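Local coordinates for protein 2-(acetamidomethylene)succinate hydrolase (Mesorhizobium loti, PDB 3KXP) that catalyses the last step of vitamin B6 degradation, hydrolysing (E)-2-(acetamidomethylene)succinate to succinic semialdehyde, acetate, ammonia and carbon dioxide, at residues D166-L176 and S266-T277. Sequence-based numbering, arbitrary orientation.
Sequences DFTPYIETEAL and SKLVSAAALAKT
From Asp166 the chain passes Thr277 at Pro169, then Ala273 at Tyr170 (CA atoms 5.3 Å apart), and reaches Leu268 at Ala175, so it runs back along helix 271-280 toward its N-terminal end. Asp166, inferred to be the acid of the catalytic triad, accepts from Ser266 OG on the syn lone pair of OD2 (2.7 Å), the oxygen that also bonds His294 ND1; Gly263 N holds OD1. Ser266 OG in turn accepts from Leu268 N, forming an ST turn, and, more nearly straight, from Val269 N (3.0 Å, 157°), an ST motif. Losing the hydroxyl to an alanine here would probably deprive Asp166 OD2 of one donor and leave those two amides without their acceptor. Leu268 splits its methyls, CD1 against the Phe167 ring and CD2 on Ile171 CG2 (3.7 Å). With CG anti to the carbonyl carbon (chi1 -50°), the Tyr170 ring takes Lys276 CB over one face, a CH-pi contact 3.8 Å from its centroid. A water links Glu172 OE1, Leu268 O and Ser270 N, while Ser270 OG caps the helix through Ala273 N. These loops follow the neighbouring parallel strands 159-165 and 258-263 of the alpha/beta hydrolase sheet; helix 248-253 covers Thr168 and Pro169, and Phe167 packs on helix 143-154.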
ATOM      1  N   ASP A 166      -1.976 -12.726  -4.736  1.00 23.19           N
ATOM      2  CA  ASP A 166      -3.073 -13.495  -5.320  1.00 23.33           C
ATOM      3  C   ASP A 166      -3.792 -14.585  -4.529  1.00 23.16           C
ATOM      4  O   ASP A 166      -3.903 -15.726  -4.994  1.00 21.29           O
ATOM      5  CB  ASP A 166      -2.628 -14.080  -6.664  1.00 24.00           C
ATOM      6  CG  ASP A 166      -3.661 -13.860  -7.759  1.00 27.73           C
ATOM      7  OD1 ASP A 166      -3.925 -12.683  -8.086  1.00 33.82           O
ATOM      8  OD2 ASP A 166      -4.220 -14.846  -8.287  1.00 26.50           O
ATOM      9  N   PHE A 167      -4.277 -14.234  -3.340  1.00 20.63           N
ATOM     10  CA  PHE A 167      -5.047 -15.161  -2.527  1.00 19.94           C
ATOM     11  C   PHE A 167      -5.705 -14.421  -1.388  1.00 21.14           C
ATOM     12  O   PHE A 167      -5.071 -14.072  -0.393  1.00 25.06           O
ATOM     13  CB  PHE A 167      -4.204 -16.313  -1.975  1.00 19.94           C
ATOM     14  CG  PHE A 167      -5.030 -17.524  -1.608  1.00 16.70           C
ATOM     15  CD1 PHE A 167      -5.897 -17.488  -0.521  1.00 16.06           C
ATOM     16  CD2 PHE A 167      -5.009 -18.661  -2.404  1.00 16.92           C
ATOM     17  CE1 PHE A 167      -6.741 -18.568  -0.234  1.00 17.61           C
ATOM     18  CE2 PHE A 167      -5.846 -19.749  -2.130  1.00 19.25           C
ATOM     19  CZ  PHE A 167      -6.717 -19.700  -1.041  1.00 16.94           C
ATOM     20  N   THR A 168      -7.000 -14.209  -1.541  1.00 20.70           N
ATOM     21  CA  THR A 168      -7.794 -13.475  -0.573  1.00 19.20           C
ATOM     22  C   THR A 168      -8.972 -14.338  -0.138  1.00 19.42           C
ATOM     23  O   THR A 168      -9.142 -15.461  -0.613  1.00 18.43           O
ATOM     24  CB  THR A 168      -8.374 -12.218  -1.232  1.00 20.58           C
ATOM     25  OG1 THR A 168      -9.245 -12.622  -2.300  1.00 19.82           O
ATOM     26  CG2 THR A 168      -7.257 -11.329  -1.800  1.00 18.36           C
ATOM     27  N   PRO A 169      -9.799 -13.825   0.778  1.00 19.55           N
ATOM     28  CA  PRO A 169     -10.948 -14.629   1.192  1.00 21.01           C
ATOM     29  C   PRO A 169     -11.969 -14.454   0.072  1.00 23.04           C
ATOM     30  O   PRO A 169     -11.699 -13.746  -0.902  1.00 22.70           O
ATOM     31  CB  PRO A 169     -11.416 -13.944   2.481  1.00 20.86           C
ATOM     32  CG  PRO A 169     -10.236 -13.092   2.919  1.00 19.68           C
ATOM     33  CD  PRO A 169      -9.674 -12.617   1.612  1.00 20.64           C
ATOM     34  N   TYR A 170     -13.123 -15.100   0.200  1.00 24.17           N
ATOM     35  CA  TYR A 170     -14.199 -14.973  -0.780  1.00 25.36           C
ATOM     36  C   TYR A 170     -13.981 -15.570  -2.171  1.00 27.18           C
ATOM     37  O   TYR A 170     -14.771 -15.310  -3.078  1.00 29.83           O
ATOM     38  CB  TYR A 170     -14.581 -13.501  -0.944  1.00 24.96           C
ATOM     39  CG  TYR A 170     -14.847 -12.779   0.351  1.00 25.88           C
ATOM     40  CD1 TYR A 170     -13.985 -11.775   0.804  1.00 24.26           C
ATOM     41  CD2 TYR A 170     -15.958 -13.101   1.137  1.00 26.60           C
ATOM     42  CE1 TYR A 170     -14.226 -11.109   2.012  1.00 24.97           C
ATOM     43  CE2 TYR A 170     -16.209 -12.442   2.345  1.00 25.17           C
ATOM     44  CZ  TYR A 170     -15.340 -11.452   2.778  1.00 25.73           C
ATOM     45  OH  TYR A 170     -15.578 -10.823   3.981  1.00 29.10           O
ATOM     46  N   ILE A 171     -12.925 -16.351  -2.362  1.00 27.28           N
ATOM     47  CA  ILE A 171     -12.690 -16.966  -3.667  1.00 26.06           C
ATOM     48  C   ILE A 171     -13.886 -17.870  -3.976  1.00 26.89           C
ATOM     49  O   ILE A 171     -14.316 -18.642  -3.121  1.00 27.81           O
ATOM     50  CB  ILE A 171     -11.399 -17.797  -3.649  1.00 23.92           C
ATOM     51  CG1 ILE A 171     -10.208 -16.872  -3.374  1.00 23.93           C
ATOM     52  CG2 ILE A 171     -11.234 -18.539  -4.965  1.00 22.13           C
ATOM     53  CD1 ILE A 171      -8.881 -17.587  -3.270  1.00 22.40           C
ATOM     54  N   GLU A 172     -14.431 -17.776  -5.186  1.00 27.78           N
ATOM     55  CA  GLU A 172     -15.593 -18.595  -5.533  1.00 29.44           C
ATOM     56  C   GLU A 172     -15.291 -20.075  -5.723  1.00 28.77           C
ATOM     57  O   GLU A 172     -14.207 -20.459  -6.165  1.00 27.93           O
ATOM     58  CB  GLU A 172     -16.302 -18.045  -6.777  1.00 30.93           C
ATOM     59  CG  GLU A 172     -15.379 -17.645  -7.898  1.00 38.44           C
ATOM     60  CD  GLU A 172     -14.962 -16.179  -7.841  1.00 38.88           C
ATOM     61  OE1 GLU A 172     -13.893 -15.868  -8.401  1.00 41.95           O
ATOM     62  OE2 GLU A 172     -15.699 -15.341  -7.265  1.00 38.04           O
ATOM     63  N   THR A 173     -16.272 -20.898  -5.375  1.00 29.09           N
ATOM     64  CA  THR A 173     -16.164 -22.348  -5.475  1.00 31.10           C
ATOM     65  C   THR A 173     -15.626 -22.848  -6.817  1.00 31.18           C
ATOM     66  O   THR A 173     -14.764 -23.730  -6.861  1.00 28.99           O
ATOM     67  CB  THR A 173     -17.535 -23.004  -5.220  1.00 32.67           C
ATOM     68  OG1 THR A 173     -17.997 -22.640  -3.915  1.00 35.74           O
ATOM     69  CG2 THR A 173     -17.432 -24.520  -5.304  1.00 34.72           C
ATOM     70  N   GLU A 174     -16.133 -22.280  -7.907  1.00 31.76           N
ATOM     71  CA  GLU A 174     -15.717 -22.679  -9.247  1.00 34.43           C
ATOM     72  C   GLU A 174     -14.213 -22.528  -9.470  1.00 32.93           C
ATOM     73  O   GLU A 174     -13.587 -23.384 -10.099  1.00 33.42           O
ATOM     74  CB  GLU A 174     -16.470 -21.858 -10.300  1.00 38.56           C
ATOM     75  CG  GLU A 174     -17.994 -21.989 -10.252  1.00 45.76           C
ATOM     76  CD  GLU A 174     -18.600 -21.491  -8.942  1.00 49.59           C
ATOM     77  OE1 GLU A 174     -18.095 -20.488  -8.387  1.00 48.15           O
ATOM     78  OE2 GLU A 174     -19.593 -22.098  -8.477  1.00 54.11           O
ATOM     79  N   ALA A 175     -13.642 -21.442  -8.955  1.00 30.94           N
ATOM     80  CA  ALA A 175     -12.216 -21.175  -9.106  1.00 29.98           C
ATOM     81  C   ALA A 175     -11.385 -22.215  -8.353  1.00 29.62           C
ATOM     82  O   ALA A 175     -10.337 -22.658  -8.834  1.00 28.98           O
ATOM     83  CB  ALA A 175     -11.893 -19.764  -8.610  1.00 31.26           C
ATOM     84  N   LEU A 176     -11.853 -22.601  -7.172  1.00 28.18           N
ATOM     85  CA  LEU A 176     -11.168 -23.614  -6.386  1.00 29.34           C
ATOM     86  C   LEU A 176     -11.408 -24.995  -7.001  1.00 29.84           C
ATOM     87  O   LEU A 176     -10.558 -25.877  -6.883  1.00 29.27           O
ATOM     88  CB  LEU A 176     -11.637 -23.573  -4.927  1.00 29.31           C
ATOM     89  CG  LEU A 176     -11.054 -22.368  -4.172  1.00 32.50           C
ATOM     90  CD1 LEU A 176     -11.765 -22.139  -2.843  1.00 29.76           C
ATOM     91  CD2 LEU A 176      -9.560 -22.597  -3.979  1.00 30.61           C
ATOM     92  N   SER A 266      -6.292 -12.729 -13.198  1.00 22.77           N
ATOM     93  CA  SER A 266      -6.196 -13.934 -12.378  1.00 23.63           C
ATOM     94  C   SER A 266      -7.482 -14.759 -12.434  1.00 24.15           C
ATOM     95  O   SER A 266      -8.572 -14.215 -12.287  1.00 24.48           O
ATOM     96  CB  SER A 266      -5.940 -13.578 -10.914  1.00 20.42           C
ATOM     97  OG  SER A 266      -6.212 -14.710 -10.101  1.00 16.57           O
ATOM     98  N   LYS A 267      -7.356 -16.066 -12.629  1.00 24.92           N
ATOM     99  CA  LYS A 267      -8.537 -16.914 -12.667  1.00 29.08           C
ATOM    100  C   LYS A 267      -8.839 -17.491 -11.283  1.00 28.04           C
ATOM    101  O   LYS A 267      -9.848 -18.166 -11.098  1.00 29.91           O
ATOM    102  CB  LYS A 267      -8.361 -18.048 -13.681  1.00 32.01           C
ATOM    103  CG  LYS A 267      -8.156 -17.568 -15.101  1.00 37.13           C
ATOM    104  CD  LYS A 267      -8.184 -18.719 -16.098  1.00 43.06           C
ATOM    105  CE  LYS A 267      -7.177 -19.820 -15.773  1.00 46.99           C
ATOM    106  NZ  LYS A 267      -7.205 -20.934 -16.788  1.00 49.36           N
ATOM    107  N   LEU A 268      -7.972 -17.214 -10.312  1.00 26.70           N
ATOM    108  CA  LEU A 268      -8.175 -17.704  -8.951  1.00 25.76           C
ATOM    109  C   LEU A 268      -8.860 -16.616  -8.122  1.00 26.61           C
ATOM    110  O   LEU A 268      -9.911 -16.850  -7.530  1.00 27.50           O
ATOM    111  CB  LEU A 268      -6.836 -18.078  -8.309  1.00 25.46           C
ATOM    112  CG  LEU A 268      -6.777 -19.098  -7.157  1.00 28.79           C
ATOM    113  CD1 LEU A 268      -6.025 -18.479  -5.996  1.00 25.93           C
ATOM    114  CD2 LEU A 268      -8.160 -19.548  -6.725  1.00 25.00           C
ATOM    115  N   VAL A 269      -8.267 -15.426  -8.091  1.00 25.98           N
ATOM    116  CA  VAL A 269      -8.843 -14.311  -7.344  1.00 25.58           C
ATOM    117  C   VAL A 269      -9.527 -13.363  -8.325  1.00 26.97           C
ATOM    118  O   VAL A 269      -8.867 -12.662  -9.093  1.00 27.62           O
ATOM    119  CB  VAL A 269      -7.761 -13.531  -6.550  1.00 25.49           C
ATOM    120  CG1 VAL A 269      -8.365 -12.288  -5.910  1.00 21.73           C
ATOM    121  CG2 VAL A 269      -7.157 -14.426  -5.477  1.00 24.74           C
ATOM    122  N   SER A 270     -10.857 -13.359  -8.295  1.00 25.90           N
ATOM    123  CA  SER A 270     -11.652 -12.518  -9.175  1.00 22.80           C
ATOM    124  C   SER A 270     -11.694 -11.092  -8.656  1.00 21.87           C
ATOM    125  O   SER A 270     -11.379 -10.837  -7.494  1.00 21.06           O
ATOM    126  CB  SER A 270     -13.081 -13.038  -9.237  1.00 23.12           C
ATOM    127  OG  SER A 270     -13.765 -12.697  -8.043  1.00 24.23           O
ATOM    128  N   ALA A 271     -12.106 -10.170  -9.519  1.00 18.46           N
ATOM    129  CA  ALA A 271     -12.220  -8.772  -9.132  1.00 21.11           C
ATOM    130  C   ALA A 271     -13.282  -8.625  -8.034  1.00 20.72           C
ATOM    131  O   ALA A 271     -13.160  -7.788  -7.143  1.00 22.02           O
ATOM    132  CB  ALA A 271     -12.599  -7.933 -10.335  1.00 19.30           C
ATOM    133  N   ALA A 272     -14.325  -9.443  -8.108  1.00 20.64           N
ATOM    134  CA  ALA A 272     -15.395  -9.405  -7.115  1.00 21.74           C
ATOM    135  C   ALA A 272     -14.841  -9.849  -5.760  1.00 21.75           C
ATOM    136  O   ALA A 272     -15.168  -9.265  -4.724  1.00 23.41           O
ATOM    137  CB  ALA A 272     -16.551 -10.319  -7.547  1.00 18.31           C
ATOM    138  N   ALA A 273     -13.994 -10.873  -5.773  1.00 21.11           N
ATOM    139  CA  ALA A 273     -13.387 -11.367  -4.540  1.00 22.42           C
ATOM    140  C   ALA A 273     -12.520 -10.288  -3.888  1.00 22.13           C
ATOM    141  O   ALA A 273     -12.586 -10.088  -2.676  1.00 24.23           O
ATOM    142  CB  ALA A 273     -12.548 -12.612  -4.822  1.00 21.84           C
ATOM    143  N   LEU A 274     -11.714  -9.587  -4.686  1.00 21.06           N
ATOM    144  CA  LEU A 274     -10.862  -8.535  -4.137  1.00 19.60           C
ATOM    145  C   LEU A 274     -11.705  -7.400  -3.584  1.00 21.12           C
ATOM    146  O   LEU A 274     -11.362  -6.810  -2.561  1.00 22.07           O
ATOM    147  CB  LEU A 274      -9.908  -7.970  -5.194  1.00 18.25           C
ATOM    148  CG  LEU A 274      -9.065  -6.779  -4.686  1.00 17.18           C
ATOM    149  CD1 LEU A 274      -8.143  -7.236  -3.552  1.00 11.82           C
ATOM    150  CD2 LEU A 274      -8.241  -6.183  -5.817  1.00 11.60           C
ATOM    151  N   ALA A 275     -12.811  -7.095  -4.259  1.00 21.33           N
ATOM    152  CA  ALA A 275     -13.695  -6.022  -3.811  1.00 22.05           C
ATOM    153  C   ALA A 275     -14.272  -6.317  -2.422  1.00 22.45           C
ATOM    154  O   ALA A 275     -14.338  -5.431  -1.571  1.00 23.29           O
ATOM    155  CB  ALA A 275     -14.825  -5.816  -4.818  1.00 20.41           C
ATOM    156  N   LYS A 276     -14.686  -7.560  -2.197  1.00 23.85           N
ATOM    157  CA  LYS A 276     -15.244  -7.956  -0.905  1.00 24.57           C
ATOM    158  C   LYS A 276     -14.156  -7.915   0.157  1.00 24.69           C
ATOM    159  O   LYS A 276     -14.385  -7.453   1.277  1.00 25.80           O
ATOM    160  CB  LYS A 276     -15.836  -9.364  -0.984  1.00 26.72           C
ATOM    161  CG  LYS A 276     -16.969  -9.501  -1.986  1.00 26.83           C
ATOM    162  CD  LYS A 276     -17.407 -10.947  -2.131  1.00 31.21           C
ATOM    163  CE  LYS A 276     -18.417 -11.103  -3.262  1.00 35.74           C
ATOM    164  NZ  LYS A 276     -18.834 -12.526  -3.466  1.00 38.53           N
ATOM    165  N   THR A 277     -12.967  -8.395  -0.201  1.00 23.74           N
ATOM    166  CA  THR A 277     -11.837  -8.399   0.722  1.00 22.24           C
ATOM    167  C   THR A 277     -11.558  -6.967   1.177  1.00 22.57           C
ATOM    168  O   THR A 277     -11.461  -6.699   2.376  1.00 23.24           O
ATOM    169  CB  THR A 277     -10.562  -8.974   0.058  1.00 22.34           C
ATOM    170  OG1 THR A 277     -10.811 -10.316  -0.389  1.00 24.24           O
ATOM    171  CG2 THR A 277      -9.404  -8.989   1.045  1.00 21.06           C
TER
HETATM  172  O   HOH W   1     -16.764  -8.352   2.712  1.00 28.11           O
HETATM  173  O   HOH W   2     -12.099 -15.395  -6.710  1.00 24.74           O
HETATM  174  O   HOH W   3      -8.949 -21.189 -10.786  1.00 32.44           O